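Nitroreductase family protein (Sphingopyxis sp., PDB 7DP1) probably reduces nitro groups of dinitroaniline herbicides, with NADPH as electron donor and a bound flavin mononucleotide as cofactor. Local coordinates at residues Arg19-Phe24 and Gly169-Pro174; Pro174-Ala179 and Leu197-Ala202. The protein carries 1 engineered substitution. All coordinates share one frame; numbering follows the deposited sequence.

Contact 1 (Arg19-Phe24 and Gly169-Pro174). With FMN (flavin mononucleotide), chain C.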
loop_
_atom_site.group_PDB
_atom_site.type_symbol
_atom_site.label_atom_id
_atom_site.label_comp_id
_atom_site.label_asym_id
_atom_site.label_seq_id
_atom_site.Cartn_x
_atom_site.Cartn_y
_atom_site.Cartn_z
ATOM N N ARG A 19 10.612 -3.291 -10.513
ATOM C CA ARG A 19 10.200 -2.193 -11.375
ATOM C C ARG A 19 8.903 -2.545 -12.095
ATOM O O ARG A 19 8.489 -3.706 -12.137
ATOM C CB ARG A 19 11.290 -1.845 -12.387
ATOM C CG ARG A 19 11.498 -2.855 -13.495
ATOM C CD ARG A 19 12.639 -2.409 -14.441
ATOM N NE ARG A 19 12.310 -1.181 -15.164
ATOM C CZ ARG A 19 13.166 -0.209 -15.491
ATOM N NH1 ARG A 19 14.469 -0.303 -15.216
ATOM N NH2 ARG A 19 12.717 0.854 -16.148
ATOM N N SER A 20 8.247 -1.538 -12.647
ATOM C CA SER A 20 7.069 -1.813 -13.439
ATOM C C SER A 20 7.521 -2.332 -14.804
ATOM O O SER A 20 7.893 -1.559 -15.669
ATOM C CB SER A 20 6.208 -0.561 -13.558
ATOM O OG SER A 20 5.649 -0.259 -12.282
ATOM N N VAL A 21 7.454 -3.646 -14.989
ATOM C CA VAL A 21 7.928 -4.297 -16.210
ATOM C C VAL A 21 6.892 -4.264 -17.332
ATOM O O VAL A 21 5.748 -4.695 -17.153
ATOM C CB VAL A 21 8.331 -5.758 -15.902
ATOM C CG1 VAL A 21 8.530 -6.548 -17.157
ATOM C CG2 VAL A 21 9.588 -5.772 -15.033
ATOM N N ARG A 22 7.288 -3.750 -18.491
ATOM C CA ARG A 22 6.353 -3.622 -19.611
ATOM C C ARG A 22 6.822 -4.410 -20.829
ATOM O O ARG A 22 6.564 -4.028 -21.977
ATOM C CB ARG A 22 6.141 -2.140 -19.958
ATOM C CG ARG A 22 5.572 -1.366 -18.774
ATOM C CD ARG A 22 5.476 0.135 -18.989
ATOM N NE ARG A 22 4.916 0.787 -17.798
ATOM C CZ ARG A 22 5.639 1.429 -16.883
ATOM N NH1 ARG A 22 6.956 1.517 -17.021
ATOM N NH2 ARG A 22 5.046 1.982 -15.827
ATOM N N ALA A 23 7.526 -5.508 -20.565
ATOM C CA ALA A 23 7.859 -6.487 -21.591
ATOM C C ALA A 23 8.195 -7.833 -20.964
ATOM O O ALA A 23 9.238 -7.981 -20.306
ATOM C CB ALA A 23 9.009 -6.012 -22.444
ATOM N N PHE A 24 7.308 -8.804 -21.186
ATOM C CA PHE A 24 7.445 -10.155 -20.645
ATOM C C PHE A 24 7.709 -11.194 -21.728
ATOM O O PHE A 24 7.190 -11.098 -22.842
ATOM C CB PHE A 24 6.180 -10.568 -19.881
ATOM C CG PHE A 24 5.826 -9.665 -18.735
ATOM C CD1 PHE A 24 5.082 -8.519 -18.942
ATOM C CD2 PHE A 24 6.209 -9.981 -17.441
ATOM C CE1 PHE A 24 4.743 -7.693 -17.875
ATOM C CE2 PHE A 24 5.877 -9.161 -16.381
ATOM C CZ PHE A 24 5.139 -8.012 -16.599
ATOM N N GLY A 169 12.107 -14.358 -8.785
ATOM C CA GLY A 169 12.491 -14.304 -10.180
ATOM C C GLY A 169 11.373 -13.928 -11.138
ATOM O O GLY A 169 11.558 -13.986 -12.354
ATOM N N LEU A 170 10.217 -13.529 -10.615
ATOM C CA LEU A 170 9.137 -13.101 -11.502
ATOM C C LEU A 170 9.068 -11.593 -11.496
ATOM O O LEU A 170 9.699 -10.943 -10.662
ATOM C CB LEU A 170 7.791 -13.685 -11.080
ATOM C CG LEU A 170 7.606 -15.200 -11.231
ATOM C CD1 LEU A 170 6.484 -15.673 -10.336
ATOM C CD2 LEU A 170 7.329 -15.580 -12.687
ATOM N N ALA A 171 8.267 -11.030 -12.392
ATOM C CA ALA A 171 8.158 -9.586 -12.459
ATOM C C ALA A 171 6.705 -9.214 -12.554
ATOM O O ALA A 171 5.851 -10.084 -12.768
ATOM C CB ALA A 171 8.933 -9.033 -13.640
ATOM N N SER A 172 6.422 -7.923 -12.416
ATOM C CA SER A 172 5.057 -7.465 -12.562
ATOM C C SER A 172 4.928 -6.018 -12.999
ATOM O O SER A 172 5.894 -5.254 -13.013
ATOM C CB SER A 172 4.300 -7.687 -11.258
ATOM O OG SER A 172 4.700 -6.748 -10.279
ATOM N N CYS A 173 3.709 -5.666 -13.379
ATOM C CA CYS A 173 3.343 -4.296 -13.660
ATOM C C CYS A 173 2.001 -4.030 -13.015
ATOM O O CYS A 173 1.001 -4.592 -13.446
ATOM C CB CYS A 173 3.255 -4.045 -15.175
ATOM S SG CYS A 173 3.134 -2.262 -15.568
ATOM N N PRO A 174 1.965 -3.191 -11.968
ATOM C CA PRO A 174 0.659 -2.759 -11.463
ATOM C C PRO A 174 -0.018 -1.911 -12.537
ATOM O O PRO A 174 0.663 -1.162 -13.231
ATOM C CB PRO A 174 1.009 -1.947 -10.217
ATOM C CG PRO A 174 2.431 -1.515 -10.437
ATOM C CD PRO A 174 3.088 -2.566 -11.238
HETATM N N1 FMN C . 2.049 1.691 -15.271
HETATM C C2 FMN C . 1.502 1.625 -16.536
HETATM O O2 FMN C . 2.222 1.658 -17.526
HETATM N N3 FMN C . 0.140 1.524 -16.710
HETATM C C4 FMN C . -0.702 1.484 -15.624
HETATM O O4 FMN C . -1.928 1.375 -15.807
HETATM C C4A FMN C . -0.148 1.564 -14.347
HETATM N N5 FMN C . -0.959 1.537 -13.234
HETATM C C5A FMN C . -0.424 1.594 -11.962
HETATM C C6 FMN C . -1.283 1.548 -10.867
HETATM C C7 FMN C . -0.772 1.609 -9.585
HETATM C C7M FMN C . -1.673 1.550 -8.390
HETATM C C8 FMN C . 0.597 1.712 -9.392
HETATM C C8M FMN C . 1.096 1.751 -7.976
HETATM C C9 FMN C . 1.466 1.760 -10.485
HETATM C C9A FMN C . 0.955 1.704 -11.783
HETATM N N10 FMN C . 1.774 1.749 -12.902
HETATM C C10 FMN C . 1.226 1.679 -14.173
HETATM C "C1'" FMN C . 3.261 1.837 -12.773
HETATM C "C2'" FMN C . 3.801 3.219 -12.416
HETATM O "O2'" FMN C . 3.844 4.017 -13.571
HETATM C "C3'" FMN C . 5.214 3.042 -11.871
HETATM O "O3'" FMN C . 5.086 2.435 -10.602
HETATM C "C4'" FMN C . 5.982 4.348 -11.688
HETATM O "O4'" FMN C . 6.256 5.016 -12.906
HETATM C "C5'" FMN C . 7.308 4.012 -11.049
HETATM O "O5'" FMN C . 7.996 3.152 -11.924
HETATM P P FMN C . 8.555 1.778 -11.304
HETATM O O1P FMN C . 9.028 0.901 -12.428
HETATM O O2P FMN C . 9.689 2.095 -10.344
HETATM O O3P FMN C . 7.434 1.105 -10.532
HETATM O O HOH W 1 8.839 -6.184 -11.164
HETATM O O HOH W 2 6.311 -4.237 -9.975
#

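Contact 2 (Pro174-Ala179 and Leu197-Ala202). With FMN (flavin mononucleotide), chain C.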
loop_
_atom_site.group_PDB
_atom_site.type_symbol
_atom_site.label_atom_id
_atom_site.label_comp_id
_atom_site.label_asym_id
_atom_site.label_seq_id
_atom_site.Cartn_x
_atom_site.Cartn_y
_atom_site.Cartn_z
ATOM N N PRO A 174 1.965 -3.191 -11.968
ATOM C CA PRO A 174 0.659 -2.759 -11.463
ATOM C C PRO A 174 -0.018 -1.911 -12.537
ATOM O O PRO A 174 0.663 -1.162 -13.231
ATOM C CB PRO A 174 1.009 -1.947 -10.217
ATOM C CG PRO A 174 2.431 -1.515 -10.437
ATOM C CD PRO A 174 3.088 -2.566 -11.238
ATOM N N GLN A 175 -1.323 -2.074 -12.724
ATOM C CA GLN A 175 -2.024 -1.385 -13.817
ATOM C C GLN A 175 -3.380 -0.839 -13.411
ATOM O O GLN A 175 -4.325 -1.602 -13.254
ATOM C CB GLN A 175 -2.249 -2.318 -14.995
ATOM C CG GLN A 175 -1.026 -2.767 -15.743
ATOM C CD GLN A 175 -1.427 -3.508 -17.002
ATOM O OE1 GLN A 175 -1.821 -4.671 -16.945
ATOM N NE2 GLN A 175 -1.362 -2.826 -18.146
ATOM N N GLU A 176 -3.495 0.479 -13.301
ATOM C CA GLU A 176 -4.790 1.087 -13.016
ATOM C C GLU A 176 -5.618 1.260 -14.277
ATOM O O GLU A 176 -6.793 1.633 -14.216
ATOM C CB GLU A 176 -4.604 2.436 -12.344
ATOM C CG GLU A 176 -4.823 2.398 -10.870
ATOM C CD GLU A 176 -4.049 3.492 -10.155
ATOM O OE1 GLU A 176 -3.460 4.363 -10.837
ATOM O OE2 GLU A 176 -4.034 3.464 -8.910
ATOM N N CYS A 177 -5.001 1.016 -15.427
ATOM C CA CYS A 177 -5.690 1.230 -16.700
ATOM C C CYS A 177 -6.985 0.408 -16.809
ATOM O O CYS A 177 -7.943 0.824 -17.461
ATOM C CB CYS A 177 -4.754 0.889 -17.864
ATOM S SG CYS A 177 -4.155 -0.818 -17.832
ATOM N N TRP A 178 -7.014 -0.744 -16.142
ATOM C CA TRP A 178 -8.186 -1.624 -16.158
ATOM C C TRP A 178 -9.395 -0.989 -15.467
ATOM O O TRP A 178 -10.549 -1.296 -15.794
ATOM C CB TRP A 178 -7.837 -2.974 -15.502
ATOM C CG TRP A 178 -6.750 -3.700 -16.279
ATOM C CD1 TRP A 178 -5.424 -3.780 -15.955
ATOM C CD2 TRP A 178 -6.897 -4.380 -17.537
ATOM N NE1 TRP A 178 -4.744 -4.476 -16.924
ATOM C CE2 TRP A 178 -5.627 -4.860 -17.903
ATOM C CE3 TRP A 178 -7.989 -4.644 -18.376
ATOM C CZ2 TRP A 178 -5.411 -5.597 -19.070
ATOM C CZ3 TRP A 178 -7.775 -5.371 -19.548
ATOM C CH2 TRP A 178 -6.499 -5.838 -19.881
ATOM N N ALA A 179 -9.139 -0.099 -14.512
ATOM C CA ALA A 179 -10.233 0.570 -13.826
ATOM C C ALA A 179 -10.984 1.525 -14.760
ATOM O O ALA A 179 -12.090 1.951 -14.441
ATOM C CB ALA A 179 -9.708 1.325 -12.574
ATOM N N LEU A 197 -13.350 -2.526 -8.696
ATOM C CA LEU A 197 -12.032 -2.918 -9.164
ATOM C C LEU A 197 -11.072 -1.803 -8.866
ATOM O O LEU A 197 -11.306 -0.677 -9.297
ATOM C CB LEU A 197 -12.038 -3.212 -10.666
ATOM C CG LEU A 197 -10.669 -3.487 -11.306
ATOM C CD1 LEU A 197 -10.077 -4.788 -10.784
ATOM C CD2 LEU A 197 -10.763 -3.520 -12.834
ATOM N N PHE A 198 -10.002 -2.104 -8.136
ATOM C CA PHE A 198 -8.949 -1.111 -7.901
ATOM C C PHE A 198 -7.941 -1.137 -9.054
ATOM O O PHE A 198 -7.758 -0.148 -9.763
ATOM C CB PHE A 198 -8.265 -1.351 -6.538
ATOM C CG PHE A 198 -6.891 -0.700 -6.385
ATOM C CD1 PHE A 198 -6.615 0.548 -6.898
ATOM C CD2 PHE A 198 -5.888 -1.354 -5.690
ATOM C CE1 PHE A 198 -5.364 1.124 -6.738
ATOM C CE2 PHE A 198 -4.642 -0.780 -5.519
ATOM C CZ PHE A 198 -4.379 0.457 -6.058
ATOM N N SER A 199 -7.302 -2.269 -9.268
ATOM C CA SER A 199 -6.179 -2.269 -10.189
ATOM C C SER A 199 -5.914 -3.653 -10.732
ATOM O O SER A 199 -6.300 -4.655 -10.121
ATOM C CB SER A 199 -4.933 -1.733 -9.482
ATOM O OG SER A 199 -3.799 -1.775 -10.331
ATOM N N GLY A 200 -5.250 -3.724 -11.877
ATOM C CA GLY A 200 -4.732 -5.008 -12.320
ATOM C C GLY A 200 -3.278 -5.102 -11.901
ATOM O O GLY A 200 -2.681 -4.089 -11.507
ATOM N N LEU A 201 -2.726 -6.313 -11.928
ATOM C CA LEU A 201 -1.282 -6.520 -11.770
ATOM C C LEU A 201 -0.847 -7.535 -12.831
ATOM O O LEU A 201 -1.183 -8.719 -12.751
ATOM C CB LEU A 201 -0.928 -7.001 -10.353
ATOM C CG LEU A 201 0.553 -7.283 -10.015
ATOM C CD1 LEU A 201 1.381 -5.980 -9.828
ATOM C CD2 LEU A 201 0.716 -8.227 -8.792
ATOM N N ALA A 202 -0.185 -7.065 -13.878
ATOM C CA ALA A 202 0.319 -7.987 -14.889
ATOM C C ALA A 202 1.451 -8.782 -14.263
ATOM O O ALA A 202 2.302 -8.202 -13.596
ATOM C CB ALA A 202 0.782 -7.239 -16.109
HETATM N N1 FMN C . 2.049 1.691 -15.271
HETATM C C2 FMN C . 1.502 1.625 -16.536
HETATM O O2 FMN C . 2.222 1.658 -17.526
HETATM N N3 FMN C . 0.140 1.524 -16.710
HETATM C C4 FMN C . -0.702 1.484 -15.624
HETATM O O4 FMN C . -1.928 1.375 -15.807
HETATM C C4A FMN C . -0.148 1.564 -14.347
HETATM N N5 FMN C . -0.959 1.537 -13.234
HETATM C C5A FMN C . -0.424 1.594 -11.962
HETATM C C6 FMN C . -1.283 1.548 -10.867
HETATM C C7 FMN C . -0.772 1.609 -9.585
HETATM C C7M FMN C . -1.673 1.550 -8.390
HETATM C C8 FMN C . 0.597 1.712 -9.392
HETATM C C8M FMN C . 1.096 1.751 -7.976
HETATM C C9 FMN C . 1.466 1.760 -10.485
HETATM C C9A FMN C . 0.955 1.704 -11.783
HETATM N N10 FMN C . 1.774 1.749 -12.902
HETATM C C10 FMN C . 1.226 1.679 -14.173
HETATM C "C1'" FMN C . 3.261 1.837 -12.773
HETATM C "C2'" FMN C . 3.801 3.219 -12.416
HETATM O "O2'" FMN C . 3.844 4.017 -13.571
HETATM C "C3'" FMN C . 5.214 3.042 -11.871
HETATM O "O3'" FMN C . 5.086 2.435 -10.602
HETATM C "C4'" FMN C . 5.982 4.348 -11.688
HETATM O "O4'" FMN C . 6.256 5.016 -12.906
HETATM C "C5'" FMN C . 7.308 4.012 -11.049
HETATM O "O5'" FMN C . 7.996 3.152 -11.924
HETATM P P FMN C . 8.555 1.778 -11.304
HETATM O O1P FMN C . 9.028 0.901 -12.428
HETATM O O2P FMN C . 9.689 2.095 -10.344
HETATM O O3P FMN C . 7.434 1.105 -10.532
#

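Contact 1 (Arg19-Phe24 and Gly169-Pro174)
Part of the FMN site of this nitroreductase is built here, where the loop after helix 11-17 lies along strand 171-175. Val21 N gives a nearly straight hydrogen bond to Ser172 O (3.0 Å, 167°). Water 1 joins Arg19 O to Ser172 N, and water 2 joins the same Arg19 O to Ser172 OG. Val21 CG2 packs on Ala171 CB at 3.6 Å. The Phe24 ring turns its edge to the backbone of Ala171 and Ser172, while Val21 CG1 sits over one face. Ser20 holds the phosphate twice: its N binds FMN O1P at 2.6 Å, and its OG binds FMN O3P at 2.8 Å. Arg22 runs extended from CG to NE (chi3 180°), with CG passing Cys173 SG. Its NE reaches FMN O2 at 2.8 Å and its NH2 reaches FMN N1 at 3.1 Å, with N1 in the guanidinium plane. A leucine in place of Arg22 would probably leave N1 and O2 without these donors and weaken the grip on the pyrimidine end. Positive charge beside N1 and O2 would be expected to stabilise the reduced, anionic flavin.

Contact 2 (Pro174-Ala179 and Leu197-Ala202)
Phe198 overlaps the end of Glu176 beside the flavin. Its CE1 comes to 3.5 Å from Glu176 OE2, which lies at the ring edge, and the carboxylate and ring planes are 59° apart. Ser199 CB covers one face of the ring over its centre. Phe198 CZ also touches the FMN methyl C7M at 3.7 Å. Glu176 is extended beyond CG (chi2 154°), which carries its carboxylate along the flavin rim past FMN C6 to C7M. OE2 is buried and has no polar partner in the model. Pro149 and Ala152 of the second subunit pack against Glu176 and Phe198, respectively.

The backbones form an antiparallel pair. Gln175 N bonds to Gly200 O, and Gly200 N returns the bond to Gln175 O, both at 2.7 Å. Ser199 OG adds a second donor to Gly200 O. Pro174 and Leu201 make the next, non-hydrogen-bonded pair, where Leu201 CD1 touches Pro174 CB. Trp178 NE1 binds Gln175 OE1 at 2.9 Å; the oxygen lies in the indole plane, but the donor stands above the amide carbonyl plane. Gln175 NE2 is bonded to Asn128 O, so both ends of the amide are fixed. Trp178 CD1 rests 3.9 Å from Gly200 CA. A CB on Gly200 would collide with this ring atom.

The backbone that follows the pair is bonded to the flavin. Glu176 N bonds to FMN N5 at 2.7 Å, and Cys177 N to FMN O4 at 3.1 Å. Phe198 and Ser199 both face Leu140 in a classic beta bulge on strand 195-204. A backbone N-H held to flavin N5 just after the paired strand residues is characteristic of the FMN site in the nitroreductase fold.

Contact 1 and contact 2 follow one another along strand 171-175, with centres about 13 Å apart, and share Pro174. The proline ring lies against the flavin, with Pro174 CG 3.4 Å from FMN C9, and its carbonyl O is 3.0 Å from FMN C10. Strand 195-204 also joins the two: Cys173 O is 2.8 Å from Ala202 N, a probable hydrogen bond, and Leu201 CD1 packs on Ser172 OG. They bind different parts of the FMN. Residues 19-24 bond to the phosphate and to N1 and O2, residues 174-179 to N5 and O4, and Arg18, Asn128 and Arg219 add further bonds. Phe198 meets the dimethylbenzene end, close to the second subunit.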